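Local structure of titin (Homo sapiens, 2J8O) at residues N21-C26 against Y61-I66; V76-A81 against S89-L94; A100-P105 against V178-R183; G149-I154 against L162-G167. The protein probably serves as an elastic scaffold of the muscle sarcomere, here represented by two tandem immunoglobulin-like domains of giant titin (connectin). All blocks are in the same frame, centred on the assembly; numbering follows the deposited sequence.

Overall arrangement
The chain forms two immunoglobulin I-set domains in tandem. Contacts 1 and 2 lie in the first, with centres 11 Å apart. They touch across the two-sheet sandwich, where L24, I66 and A22 meet Y77 and L94, and contact 1 closes before contact 2 opens. Strand 86-102 leaves contact 2 and runs into the second domain, where its last residues form contact 3, about 33 Å from contact 2 between centres. Contact 4, a hairpin nested in the loop that contact 3 closes, lies about 20 Å from contact 3 and 47 Å from contact 1, centre to centre. Strand 86-102, interrupted by a bulge or short loop, thus links the two sandwiches into an elongated module.

Contact 1 of 4, residues N21-C26 against Y61-I66; sequences NATLVC and YHQLII
T23 turns its methyl opposite its own backbone N (chi1 -48° for OG1), while Q63 tucks CG between its N and carbonyl carbon (chi1 38°) and then runs straight; the two therefore meet slantwise, with T23 CG2 3.2 Å from Q63 OE1. This is a close carbon-oxygen contact, not a hydrogen bond. The same T23 CG2 lies 3.9 Å from I65 CG1, the two side chains running side by side, so that T23, Q63 and I65 form one row on the outer face. On the other face L24 CD1 lies 3.9 Å from I66 CD1, the two side chains meeting at a slant. At the far end of this inner row C26 SG rests on H62 CB, also at 3.9 Å, before the imidazole leads off toward V36 and W38. Between the faces the backbones are laced by six hydrogen bonds, two each for A22 with I66, L24 with L64 and C26 with H62. The shortest, from I66 N to A22 O, is 2.6 Å. The longest, from H62 N to C26 O, is 3.1 Å. L24 O, besides accepting from L64 N, has Q63 CA at 3.1 Å, a CA-H...O contact of the kind common in antiparallel sheets. W38 packs on both L24 and L64 from the inner side, and strand 52-57 bonds to the outer flank of 61-66. The pair matches strands B and E at the centre of the A-B-E-D sheet of an I-set immunoglobulin sandwich.

Contact 2 of 4, residues V76-A81 against S89-L94; sequences VYQVRA and SGTASL
Y77 reaches past A92 to L94, the next inward-facing residue of the partner strand. Its CB starts 3.7 Å from A92 O, the oxygen that also accepts the hydrogen bond of Y77 N at 2.6 Å. With CG set opposite the carbonyl carbon (chi1 -67°), the ring leans toward the partner strand and keeps A92 O at its edge, near the ring plane. CE1 lies 3.8 Å from L94 CB and is also touched by L94 CD2. At the tip, OH stands 4.0 Å from L94 CD2 and hydrogen-bonds D73 O four residues back, the tyrosine corner of immunoglobulin domains. V79 is the next inward residue; V79 CG1 lies 3.6 Å from G90 O, against the partner backbone, and V79 N bonds G90 O at 2.9 Å. On the outer face V76 CG2 meets T91 CG2 at 3.6 Å. The hairpin sits between two strands: 35-40 bonds to the other flank of 76-83 through Q78 and R80, while 14-16 runs parallel to 86-102 and bonds S93. W38 packs on V79 from within the same sheet. From the facing sheet, strand 22-31 packs on Y77 through L24 and on L94 through A22.

Contact 3 of 4, residues A100-P105 against V178-R183; sequences AKIHLP and VCAKNR
I102 and A100 press their methyl groups onto the backbone of strand 178-182, and here the contact is tight. I102 CD1 comes within 3.2 Å of V178 O and 3.9 Å of V178 CG1, while its CG1 lies 4.1 Å from A180 CB. A100 CB settles 3.3 Å from A180 O and 4.2 Å from A180 CB. I126, from strand 123-131, packs on both I102 and V178. The other side is looser: K101 points away to the exposed surface, and beyond I102 the chain draws off from 178-183. The polar end is also relaxed. A100 N donates to N182 OD1 over 3.3 Å from well above the amide plane, 50° out of it and so not on a lone pair. N182 folds CG between its own N and carbonyl carbon (chi1 73°), which places the amide among further partners: ND2 bonds P132 O and V98 O, and OD1 also accepts from F184 N. Strands 100-102 and 178-182 exchange no backbone-to-backbone hydrogen bond. The chemistry implies a seam held chiefly by apolar side-chain packing, while one partly exposed asparagine amide ties strand 86-102 to the loop at P132 and the turn at F184.

Contact 4 of 4, residues G149-I154 against L162-G167; sequences GHYQVI and LVFPNG
V163 N donates to Q152 O at 3.2 Å, and the return bond from Q152 N to V163 O is weak at 3.4 Å; together they form the hydrogen-bonded pair between these two segments, and the ladder goes on with I154 and S161. Q152 O is pressed from a second quarter by V163 CG1, also at 3.2 Å, where the valine has a nearly eclipsed chi1 of 13°, a sign of strain or of modest definition. The same CG1 touches Q152 CG at 3.7 Å and I154 CD1 at 3.8 Å, so V163 touches both side chains. Farther along, Q152 stretches out across the proline, with NE2 3.6 Å from P165 CG, while P165 CD rests against H150 O. On the inward face Y151, with CG anti to its carbonyl carbon (chi1 -58°), runs alongside F164. They form an offset edge-to-face pair, the edge of Y151 toward the face of F164, with ring centroids 5.8 Å apart and planes at 67°. Y151 CD1 also meets L162 CD1 at 4.0 Å. H150 ND1 lies over the rim of one face of the Y151 ring, and H150 NE2 is hydrogen-bonded to E169 OE2. The hairpin of strands 152-155 and 159-163 joins the sheet through L162, whose backbone bonds I124 of strand 123-131, leaving 152-155 as the outer strand. Within the sandwich, Y176 of strand 174-182 packs on both Y151 and L162, and W138 and K140 of strand 135-140 touch L162 and Y151 respectively.

Contact 1 of 4, residues N21-C26 against Y61-I66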
loop_
_atom_site.group_PDB
_atom_site.type_symbol
_atom_site.label_atom_id
_atom_site.label_comp_id
_atom_site.label_asym_id
_atom_site.label_seq_id
_atom_site.Cartn_x
_atom_site.Cartn_y
_atom_site.Cartn_z
ATOM N N ASN A 21 10.127 7.545 5.501
ATOM C CA ASN A 21 10.966 6.767 6.374
ATOM C C ASN A 21 10.195 6.276 7.603
ATOM O O ASN A 21 9.546 7.060 8.301
ATOM C CB ASN A 21 12.201 7.570 6.776
ATOM C CG ASN A 21 13.162 7.752 5.632
ATOM O OD1 ASN A 21 12.931 7.244 4.531
ATOM N ND2 ASN A 21 14.258 8.469 5.883
ATOM N N ALA A 22 10.258 4.977 7.844
ATOM C CA ALA A 22 9.685 4.396 9.052
ATOM C C ALA A 22 10.798 4.139 10.035
ATOM O O ALA A 22 11.813 3.509 9.686
ATOM C CB ALA A 22 8.955 3.149 8.736
ATOM N N THR A 23 10.627 4.682 11.246
ATOM C CA THR A 23 11.571 4.506 12.342
ATOM C C THR A 23 10.914 3.687 13.461
ATOM O O THR A 23 9.948 4.119 14.064
ATOM C CB THR A 23 12.065 5.868 12.897
ATOM O OG1 THR A 23 12.455 6.704 11.808
ATOM C CG2 THR A 23 13.275 5.699 13.838
ATOM N N LEU A 24 11.437 2.492 13.710
ATOM C CA LEU A 24 10.974 1.683 14.820
ATOM C C LEU A 24 11.955 1.863 15.954
ATOM O O LEU A 24 13.145 1.655 15.771
ATOM C CB LEU A 24 10.980 0.225 14.421
ATOM C CG LEU A 24 9.860 -0.445 13.667
ATOM C CD1 LEU A 24 9.769 0.103 12.296
ATOM C CD2 LEU A 24 10.279 -1.886 13.585
ATOM N N VAL A 25 11.469 2.237 17.124
ATOM C CA VAL A 25 12.331 2.525 18.261
ATOM C C VAL A 25 11.947 1.649 19.456
ATOM O O VAL A 25 10.779 1.278 19.633
ATOM C CB VAL A 25 12.205 3.988 18.606
ATOM C CG1 VAL A 25 10.763 4.320 18.904
ATOM C CG2 VAL A 25 13.155 4.397 19.757
ATOM N N CYS A 26 12.935 1.276 20.258
ATOM C CA CYS A 26 12.686 0.576 21.499
ATOM C C CYS A 26 13.773 1.002 22.457
ATOM O O CYS A 26 14.776 1.545 22.017
ATOM C CB CYS A 26 12.733 -0.909 21.249
ATOM S SG CYS A 26 14.353 -1.555 20.923
ATOM N N TYR A 61 18.827 3.112 23.778
ATOM C CA TYR A 61 17.944 3.337 22.629
ATOM C C TYR A 61 18.443 2.698 21.349
ATOM O O TYR A 61 19.601 2.822 21.005
ATOM C CB TYR A 61 17.647 4.808 22.405
ATOM C CG TYR A 61 16.987 5.443 23.577
ATOM C CD1 TYR A 61 17.752 5.918 24.636
ATOM C CD2 TYR A 61 15.590 5.557 23.655
ATOM C CE1 TYR A 61 17.153 6.498 25.740
ATOM C CE2 TYR A 61 14.984 6.139 24.756
ATOM C CZ TYR A 61 15.777 6.613 25.789
ATOM O OH TYR A 61 15.227 7.196 26.910
ATOM N N HIS A 62 17.530 2.050 20.643
ATOM C CA HIS A 62 17.814 1.327 19.425
ATOM C C HIS A 62 16.711 1.647 18.463
ATOM O O HIS A 62 15.538 1.444 18.800
ATOM C CB HIS A 62 17.790 -0.183 19.680
ATOM C CG HIS A 62 19.037 -0.709 20.306
ATOM N ND1 HIS A 62 19.396 -0.424 21.604
ATOM C CD2 HIS A 62 20.018 -1.486 19.808
ATOM C CE1 HIS A 62 20.535 -1.022 21.886
ATOM N NE2 HIS A 62 20.942 -1.663 20.808
ATOM N N GLN A 63 17.073 2.155 17.283
ATOM C CA GLN A 63 16.108 2.296 16.198
ATOM C C GLN A 63 16.550 1.629 14.926
ATOM O O GLN A 63 17.758 1.527 14.618
ATOM C CB GLN A 63 15.686 3.742 15.908
ATOM C CG GLN A 63 16.763 4.758 16.016
ATOM C CD GLN A 63 16.308 6.164 15.682
ATOM O OE1 GLN A 63 15.249 6.646 16.125
ATOM N NE2 GLN A 63 17.130 6.847 14.894
ATOM N N LEU A 64 15.543 1.146 14.216
ATOM C CA LEU A 64 15.707 0.641 12.890
ATOM C C LEU A 64 14.994 1.678 12.054
ATOM O O LEU A 64 13.817 2.001 12.306
ATOM C CB LEU A 64 15.030 -0.729 12.757
ATOM C CG LEU A 64 14.818 -1.349 11.374
ATOM C CD1 LEU A 64 16.141 -1.669 10.659
ATOM C CD2 LEU A 64 13.981 -2.605 11.475
ATOM N N ILE A 65 15.710 2.246 11.102
ATOM C CA ILE A 65 15.087 3.146 10.150
ATOM C C ILE A 65 14.949 2.368 8.875
ATOM O O ILE A 65 15.929 1.812 8.376
ATOM C CB ILE A 65 15.941 4.378 9.907
ATOM C CG1 ILE A 65 16.135 5.155 11.219
ATOM C CG2 ILE A 65 15.343 5.247 8.787
ATOM C CD1 ILE A 65 16.813 6.508 11.034
ATOM N N ILE A 66 13.730 2.289 8.367
ATOM C CA ILE A 66 13.479 1.644 7.093
ATOM C C ILE A 66 13.210 2.744 6.079
ATOM O O ILE A 66 12.165 3.389 6.143
ATOM C CB ILE A 66 12.264 0.730 7.188
ATOM C CG1 ILE A 66 12.503 -0.342 8.256
ATOM C CG2 ILE A 66 11.909 0.096 5.838
ATOM C CD1 ILE A 66 11.251 -0.813 8.838
#

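Contact 2 of 4, residues V76-A81 against S89-L94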
loop_
_atom_site.group_PDB
_atom_site.type_symbol
_atom_site.label_atom_id
_atom_site.label_comp_id
_atom_site.label_asym_id
_atom_site.label_seq_id
_atom_site.Cartn_x
_atom_site.Cartn_y
_atom_site.Cartn_z
ATOM N N VAL A 76 5.115 -7.333 9.883
ATOM C CA VAL A 76 5.431 -7.430 11.302
ATOM C C VAL A 76 6.936 -7.480 11.458
ATOM O O VAL A 76 7.600 -8.236 10.769
ATOM C CB VAL A 76 4.730 -8.637 11.985
ATOM C CG1 VAL A 76 4.825 -9.893 11.132
ATOM C CG2 VAL A 76 5.316 -8.896 13.354
ATOM N N TYR A 77 7.469 -6.638 12.332
ATOM C CA TYR A 77 8.889 -6.650 12.638
ATOM C C TYR A 77 9.096 -7.184 14.060
ATOM O O TYR A 77 8.227 -7.038 14.924
ATOM C CB TYR A 77 9.507 -5.257 12.444
ATOM C CG TYR A 77 9.513 -4.821 10.994
ATOM C CD1 TYR A 77 8.350 -4.341 10.385
ATOM C CD2 TYR A 77 10.681 -4.882 10.226
ATOM C CE1 TYR A 77 8.344 -3.942 9.073
ATOM C CE2 TYR A 77 10.684 -4.494 8.899
ATOM C CZ TYR A 77 9.512 -4.019 8.322
ATOM O OH TYR A 77 9.480 -3.627 6.990
ATOM N N GLN A 78 10.231 -7.831 14.278
ATOM C CA GLN A 78 10.550 -8.456 15.560
ATOM C C GLN A 78 11.875 -7.832 15.942
ATOM O O GLN A 78 12.718 -7.593 15.073
ATOM C CB GLN A 78 10.676 -9.988 15.409
ATOM C CG GLN A 78 10.969 -10.754 16.729
ATOM C CD GLN A 78 11.531 -12.206 16.568
ATOM O OE1 GLN A 78 11.361 -12.853 15.527
ATOM N NE2 GLN A 78 12.203 -12.702 17.616
ATOM N N VAL A 79 12.033 -7.503 17.217
ATOM C CA VAL A 79 13.329 -7.142 17.762
ATOM C C VAL A 79 13.644 -8.032 18.973
ATOM O O VAL A 79 12.730 -8.522 19.660
ATOM C CB VAL A 79 13.383 -5.687 18.152
ATOM C CG1 VAL A 79 12.478 -5.405 19.336
ATOM C CG2 VAL A 79 14.803 -5.293 18.488
ATOM N N ARG A 80 14.930 -8.214 19.237
ATOM C CA ARG A 80 15.396 -9.205 20.193
ATOM C C ARG A 80 16.640 -8.686 20.904
ATOM O O ARG A 80 17.551 -8.141 20.267
ATOM C CB ARG A 80 15.671 -10.524 19.471
ATOM C CG ARG A 80 16.118 -11.693 20.337
ATOM C CD ARG A 80 15.521 -12.986 19.771
ATOM N NE ARG A 80 15.824 -14.172 20.576
ATOM C CZ ARG A 80 16.703 -15.118 20.224
ATOM N NH1 ARG A 80 17.373 -15.011 19.071
ATOM N NH2 ARG A 80 16.920 -16.172 21.015
ATOM N N ALA A 81 16.643 -8.801 22.229
ATOM C CA ALA A 81 17.765 -8.362 23.023
ATOM C C ALA A 81 18.191 -9.538 23.857
ATOM O O ALA A 81 17.352 -10.225 24.446
ATOM C CB ALA A 81 17.381 -7.209 23.883
ATOM N N SER A 89 12.003 -10.446 23.172
ATOM C CA SER A 89 11.721 -9.976 21.836
ATOM C C SER A 89 10.387 -9.255 21.737
ATOM O O SER A 89 9.380 -9.743 22.189
ATOM C CB SER A 89 11.779 -11.139 20.843
ATOM O OG SER A 89 10.527 -11.782 20.748
ATOM N N GLY A 90 10.391 -8.077 21.128
ATOM C CA GLY A 90 9.168 -7.305 20.953
ATOM C C GLY A 90 8.709 -7.301 19.508
ATOM O O GLY A 90 9.522 -7.361 18.577
ATOM N N THR A 91 7.399 -7.211 19.333
ATOM C CA THR A 91 6.781 -7.270 18.035
ATOM C C THR A 91 5.992 -6.006 17.707
ATOM O O THR A 91 5.291 -5.460 18.564
ATOM C CB THR A 91 5.904 -8.479 17.973
ATOM O OG1 THR A 91 6.742 -9.611 17.735
ATOM C CG2 THR A 91 4.910 -8.374 16.867
ATOM N N ALA A 92 6.112 -5.560 16.456
ATOM C CA ALA A 92 5.437 -4.372 15.983
ATOM C C ALA A 92 5.213 -4.433 14.466
ATOM O O ALA A 92 6.072 -4.903 13.713
ATOM C CB ALA A 92 6.239 -3.141 16.347
ATOM N N SER A 93 4.047 -3.964 14.035
ATOM C CA SER A 93 3.697 -3.975 12.634
ATOM C C SER A 93 3.843 -2.580 12.045
ATOM O O SER A 93 3.654 -1.551 12.723
ATOM C CB SER A 93 2.278 -4.500 12.417
ATOM O OG SER A 93 1.371 -3.825 13.261
ATOM N N LEU A 94 4.229 -2.574 10.780
ATOM C CA LEU A 94 4.315 -1.370 9.988
ATOM C C LEU A 94 3.263 -1.537 8.904
ATOM O O LEU A 94 3.344 -2.450 8.066
ATOM C CB LEU A 94 5.733 -1.209 9.416
ATOM C CG LEU A 94 6.070 -0.237 8.277
ATOM C CD1 LEU A 94 5.647 1.163 8.588
ATOM C CD2 LEU A 94 7.570 -0.259 8.024
#

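Contact 3 of 4, residues A100-P105 against V178-R183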
loop_
_atom_site.group_PDB
_atom_site.type_symbol
_atom_site.label_atom_id
_atom_site.label_comp_id
_atom_site.label_asym_id
_atom_site.label_seq_id
_atom_site.Cartn_x
_atom_site.Cartn_y
_atom_site.Cartn_z
ATOM N N ALA A 100 -7.198 6.751 -0.954
ATOM C CA ALA A 100 -7.507 6.307 -2.286
ATOM C C ALA A 100 -7.120 7.352 -3.337
ATOM O O ALA A 100 -7.268 8.535 -3.102
ATOM C CB ALA A 100 -8.986 6.004 -2.371
ATOM N N LYS A 101 -6.620 6.904 -4.488
ATOM C CA LYS A 101 -6.246 7.794 -5.587
ATOM C C LYS A 101 -6.232 7.006 -6.882
ATOM O O LYS A 101 -5.621 5.928 -6.938
ATOM C CB LYS A 101 -4.859 8.394 -5.354
ATOM C CG LYS A 101 -4.728 9.810 -5.895
ATOM C CD LYS A 101 -3.289 10.185 -6.170
ATOM C CE LYS A 101 -3.216 11.539 -6.884
ATOM N NZ LYS A 101 -2.010 12.293 -6.393
ATOM N N ILE A 102 -6.928 7.520 -7.899
ATOM C CA ILE A 102 -6.912 6.952 -9.238
ATOM C C ILE A 102 -5.796 7.595 -10.052
ATOM O O ILE A 102 -5.523 8.773 -9.879
ATOM C CB ILE A 102 -8.238 7.163 -9.950
ATOM C CG1 ILE A 102 -9.300 6.251 -9.334
ATOM C CG2 ILE A 102 -8.105 6.838 -11.446
ATOM C CD1 ILE A 102 -10.699 6.758 -9.473
ATOM N N HIS A 103 -5.146 6.805 -10.922
ATOM C CA HIS A 103 -3.997 7.276 -11.710
ATOM C C HIS A 103 -4.252 6.976 -13.166
ATOM O O HIS A 103 -3.950 5.897 -13.641
ATOM C CB HIS A 103 -2.692 6.573 -11.307
ATOM C CG HIS A 103 -2.332 6.689 -9.856
ATOM N ND1 HIS A 103 -1.824 7.846 -9.300
ATOM C CD2 HIS A 103 -2.329 5.765 -8.862
ATOM C CE1 HIS A 103 -1.564 7.638 -8.021
ATOM N NE2 HIS A 103 -1.860 6.384 -7.730
ATOM N N LEU A 104 -4.809 7.925 -13.890
ATOM C CA LEU A 104 -5.101 7.735 -15.314
ATOM C C LEU A 104 -3.813 7.825 -16.115
ATOM O O LEU A 104 -3.075 8.805 -15.997
ATOM C CB LEU A 104 -6.054 8.814 -15.794
ATOM C CG LEU A 104 -7.493 8.723 -15.353
ATOM C CD1 LEU A 104 -8.171 10.075 -15.584
ATOM C CD2 LEU A 104 -8.205 7.668 -16.163
ATOM N N PRO A 105 -3.541 6.820 -16.939
ATOM C CA PRO A 105 -2.311 6.829 -17.701
ATOM C C PRO A 105 -2.340 7.913 -18.789
ATOM O O PRO A 105 -1.351 8.604 -18.994
ATOM C CB PRO A 105 -2.291 5.423 -18.343
ATOM C CG PRO A 105 -3.368 4.634 -17.658
ATOM C CD PRO A 105 -4.366 5.634 -17.233
ATOM N N VAL A 178 -15.157 6.359 -12.680
ATOM C CA VAL A 178 -14.576 5.351 -11.834
ATOM C C VAL A 178 -14.223 6.019 -10.520
ATOM O O VAL A 178 -13.730 7.150 -10.497
ATOM C CB VAL A 178 -13.345 4.642 -12.487
ATOM C CG1 VAL A 178 -12.239 5.633 -12.845
ATOM C CG2 VAL A 178 -12.789 3.573 -11.555
ATOM N N CYS A 179 -14.494 5.313 -9.427
ATOM C CA CYS A 179 -14.407 5.918 -8.129
ATOM C C CYS A 179 -13.829 4.956 -7.115
ATOM O O CYS A 179 -14.329 3.836 -6.954
ATOM C CB CYS A 179 -15.782 6.396 -7.676
ATOM S SG CYS A 179 -15.673 7.115 -6.030
ATOM N N ALA A 180 -12.774 5.399 -6.439
ATOM C CA ALA A 180 -12.076 4.563 -5.474
ATOM C C ALA A 180 -12.194 5.208 -4.111
ATOM O O ALA A 180 -11.888 6.390 -3.953
ATOM C CB ALA A 180 -10.601 4.393 -5.865
ATOM N N LYS A 181 -12.650 4.430 -3.134
ATOM C CA LYS A 181 -12.893 4.947 -1.797
ATOM C C LYS A 181 -12.323 4.017 -0.739
ATOM O O LYS A 181 -12.526 2.806 -0.795
ATOM C CB LYS A 181 -14.395 5.084 -1.535
ATOM C CG LYS A 181 -15.270 5.306 -2.748
ATOM C CD LYS A 181 -16.687 4.869 -2.454
ATOM C CE LYS A 181 -17.489 4.720 -3.734
ATOM N NZ LYS A 181 -17.755 6.058 -4.359
ATOM N N ASN A 182 -11.613 4.587 0.224
ATOM C CA ASN A 182 -11.187 3.859 1.406
ATOM C C ASN A 182 -11.327 4.732 2.658
ATOM O O ASN A 182 -11.769 5.889 2.575
ATOM C CB ASN A 182 -9.768 3.266 1.245
ATOM C CG ASN A 182 -8.638 4.316 1.317
ATOM O OD1 ASN A 182 -8.869 5.505 1.543
ATOM N ND2 ASN A 182 -7.400 3.856 1.143
ATOM N N ARG A 183 -10.951 4.171 3.806
ATOM C CA ARG A 183 -11.019 4.862 5.094
ATOM C C ARG A 183 -10.499 6.298 5.028
ATOM O O ARG A 183 -10.986 7.173 5.749
ATOM C CB ARG A 183 -10.202 4.098 6.145
ATOM C CG ARG A 183 -10.852 2.833 6.702
ATOM C CD ARG A 183 -10.132 2.391 7.979
ATOM N NE ARG A 183 -9.885 3.544 8.850
ATOM C CZ ARG A 183 -8.961 3.611 9.808
ATOM N NH1 ARG A 183 -8.154 2.579 10.049
ATOM N NH2 ARG A 183 -8.838 4.726 10.527
#

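Contact 4 of 4, residues G149-I154 against L162-G167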
loop_
_atom_site.group_PDB
_atom_site.type_symbol
_atom_site.label_atom_id
_atom_site.label_comp_id
_atom_site.label_asym_id
_atom_site.label_seq_id
_atom_site.Cartn_x
_atom_site.Cartn_y
_atom_site.Cartn_z
ATOM N N GLY A 149 -24.487 -9.601 -17.568
ATOM C CA GLY A 149 -24.732 -9.368 -18.992
ATOM C C GLY A 149 -23.706 -8.543 -19.750
ATOM O O GLY A 149 -22.693 -9.068 -20.227
ATOM N N HIS A 150 -23.975 -7.239 -19.834
ATOM C CA HIS A 150 -23.282 -6.310 -20.741
ATOM C C HIS A 150 -21.837 -5.994 -20.369
ATOM O O HIS A 150 -20.950 -6.027 -21.229
ATOM C CB HIS A 150 -24.089 -5.007 -20.862
ATOM C CG HIS A 150 -23.705 -4.162 -22.038
ATOM N ND1 HIS A 150 -23.220 -2.856 -21.898
ATOM C CD2 HIS A 150 -23.737 -4.431 -23.382
ATOM C CE1 HIS A 150 -22.968 -2.362 -23.099
ATOM N NE2 HIS A 150 -23.272 -3.302 -24.020
ATOM N N TYR A 151 -21.613 -5.676 -19.097
ATOM C CA TYR A 151 -20.305 -5.243 -18.634
ATOM C C TYR A 151 -19.625 -6.305 -17.787
ATOM O O TYR A 151 -20.256 -7.262 -17.337
ATOM C CB TYR A 151 -20.434 -3.988 -17.755
ATOM C CG TYR A 151 -21.092 -2.773 -18.384
ATOM C CD1 TYR A 151 -20.345 -1.866 -19.159
ATOM C CD2 TYR A 151 -22.453 -2.510 -18.159
ATOM C CE1 TYR A 151 -20.943 -0.759 -19.719
ATOM C CE2 TYR A 151 -23.051 -1.409 -18.704
ATOM C CZ TYR A 151 -22.294 -0.532 -19.483
ATOM O OH TYR A 151 -22.917 0.573 -20.022
ATOM N N GLN A 152 -18.325 -6.113 -17.567
ATOM C CA GLN A 152 -17.620 -6.770 -16.469
ATOM C C GLN A 152 -16.524 -5.885 -15.943
ATOM O O GLN A 152 -15.807 -5.210 -16.702
ATOM C CB GLN A 152 -17.085 -8.169 -16.820
ATOM C CG GLN A 152 -15.959 -8.222 -17.842
ATOM C CD GLN A 152 -15.347 -9.611 -17.952
ATOM O OE1 GLN A 152 -14.241 -9.832 -17.472
ATOM N NE2 GLN A 152 -16.073 -10.554 -18.566
ATOM N N VAL A 153 -16.433 -5.863 -14.623
ATOM C CA VAL A 153 -15.482 -5.045 -13.978
ATOM C C VAL A 153 -14.528 -6.019 -13.353
ATOM O O VAL A 153 -14.945 -6.996 -12.720
ATOM C CB VAL A 153 -16.137 -4.043 -12.954
ATOM C CG1 VAL A 153 -17.641 -3.933 -13.179
ATOM C CG2 VAL A 153 -15.838 -4.401 -11.494
ATOM N N ILE A 154 -13.246 -5.766 -13.599
ATOM C CA ILE A 154 -12.161 -6.448 -12.946
ATOM C C ILE A 154 -11.656 -5.463 -11.904
ATOM O O ILE A 154 -11.438 -4.292 -12.219
ATOM C CB ILE A 154 -11.044 -6.768 -13.963
ATOM C CG1 ILE A 154 -11.523 -7.810 -14.977
ATOM C CG2 ILE A 154 -9.793 -7.268 -13.259
ATOM C CD1 ILE A 154 -10.780 -7.789 -16.311
ATOM N N LEU A 162 -12.430 -1.621 -16.907
ATOM C CA LEU A 162 -13.760 -1.808 -17.460
ATOM C C LEU A 162 -13.618 -2.423 -18.849
ATOM O O LEU A 162 -12.839 -1.904 -19.688
ATOM C CB LEU A 162 -14.568 -0.507 -17.520
ATOM C CG LEU A 162 -15.970 -0.667 -18.141
ATOM C CD1 LEU A 162 -16.848 -1.613 -17.318
ATOM C CD2 LEU A 162 -16.685 0.675 -18.403
ATOM N N VAL A 163 -14.380 -3.527 -19.076
ATOM C CA VAL A 163 -14.216 -4.313 -20.275
ATOM C C VAL A 163 -15.591 -4.615 -20.857
ATOM O O VAL A 163 -16.575 -4.757 -20.121
ATOM C CB VAL A 163 -13.366 -5.601 -19.987
ATOM C CG1 VAL A 163 -13.225 -5.840 -18.476
ATOM C CG2 VAL A 163 -13.900 -6.847 -20.706
ATOM N N PHE A 164 -15.652 -4.690 -22.190
ATOM C CA PHE A 164 -16.890 -4.947 -22.911
ATOM C C PHE A 164 -16.738 -6.305 -23.594
ATOM O O PHE A 164 -16.144 -6.393 -24.698
ATOM C CB PHE A 164 -17.142 -3.827 -23.947
ATOM C CG PHE A 164 -17.230 -2.435 -23.333
ATOM C CD1 PHE A 164 -18.396 -1.671 -23.457
ATOM C CD2 PHE A 164 -16.154 -1.896 -22.618
ATOM C CE1 PHE A 164 -18.486 -0.376 -22.866
ATOM C CE2 PHE A 164 -16.229 -0.614 -22.026
ATOM C CZ PHE A 164 -17.399 0.139 -22.155
ATOM N N PRO A 165 -17.147 -7.386 -22.880
ATOM C CA PRO A 165 -17.057 -8.753 -23.366
ATOM C C PRO A 165 -17.479 -8.948 -24.827
ATOM O O PRO A 165 -16.737 -9.592 -25.569
ATOM C CB PRO A 165 -17.971 -9.512 -22.409
ATOM C CG PRO A 165 -17.816 -8.848 -21.158
ATOM C CD PRO A 165 -17.667 -7.369 -21.489
ATOM N N ASN A 166 -18.644 -8.441 -25.246
ATOM C CA ASN A 166 -18.966 -8.400 -26.691
ATOM C C ASN A 166 -18.181 -7.229 -27.267
ATOM O O ASN A 166 -17.691 -6.396 -26.514
ATOM C CB ASN A 166 -20.465 -8.192 -26.957
ATOM C CG ASN A 166 -21.319 -9.109 -26.053
ATOM O OD1 ASN A 166 -21.477 -8.791 -24.810
ATOM N ND2 ASN A 166 -21.875 -10.248 -26.660
ATOM N N GLY A 167 -18.065 -7.128 -28.596
ATOM C CA GLY A 167 -17.439 -5.901 -29.118
ATOM C C GLY A 167 -18.120 -4.636 -28.582
ATOM O O GLY A 167 -19.307 -4.642 -28.243
#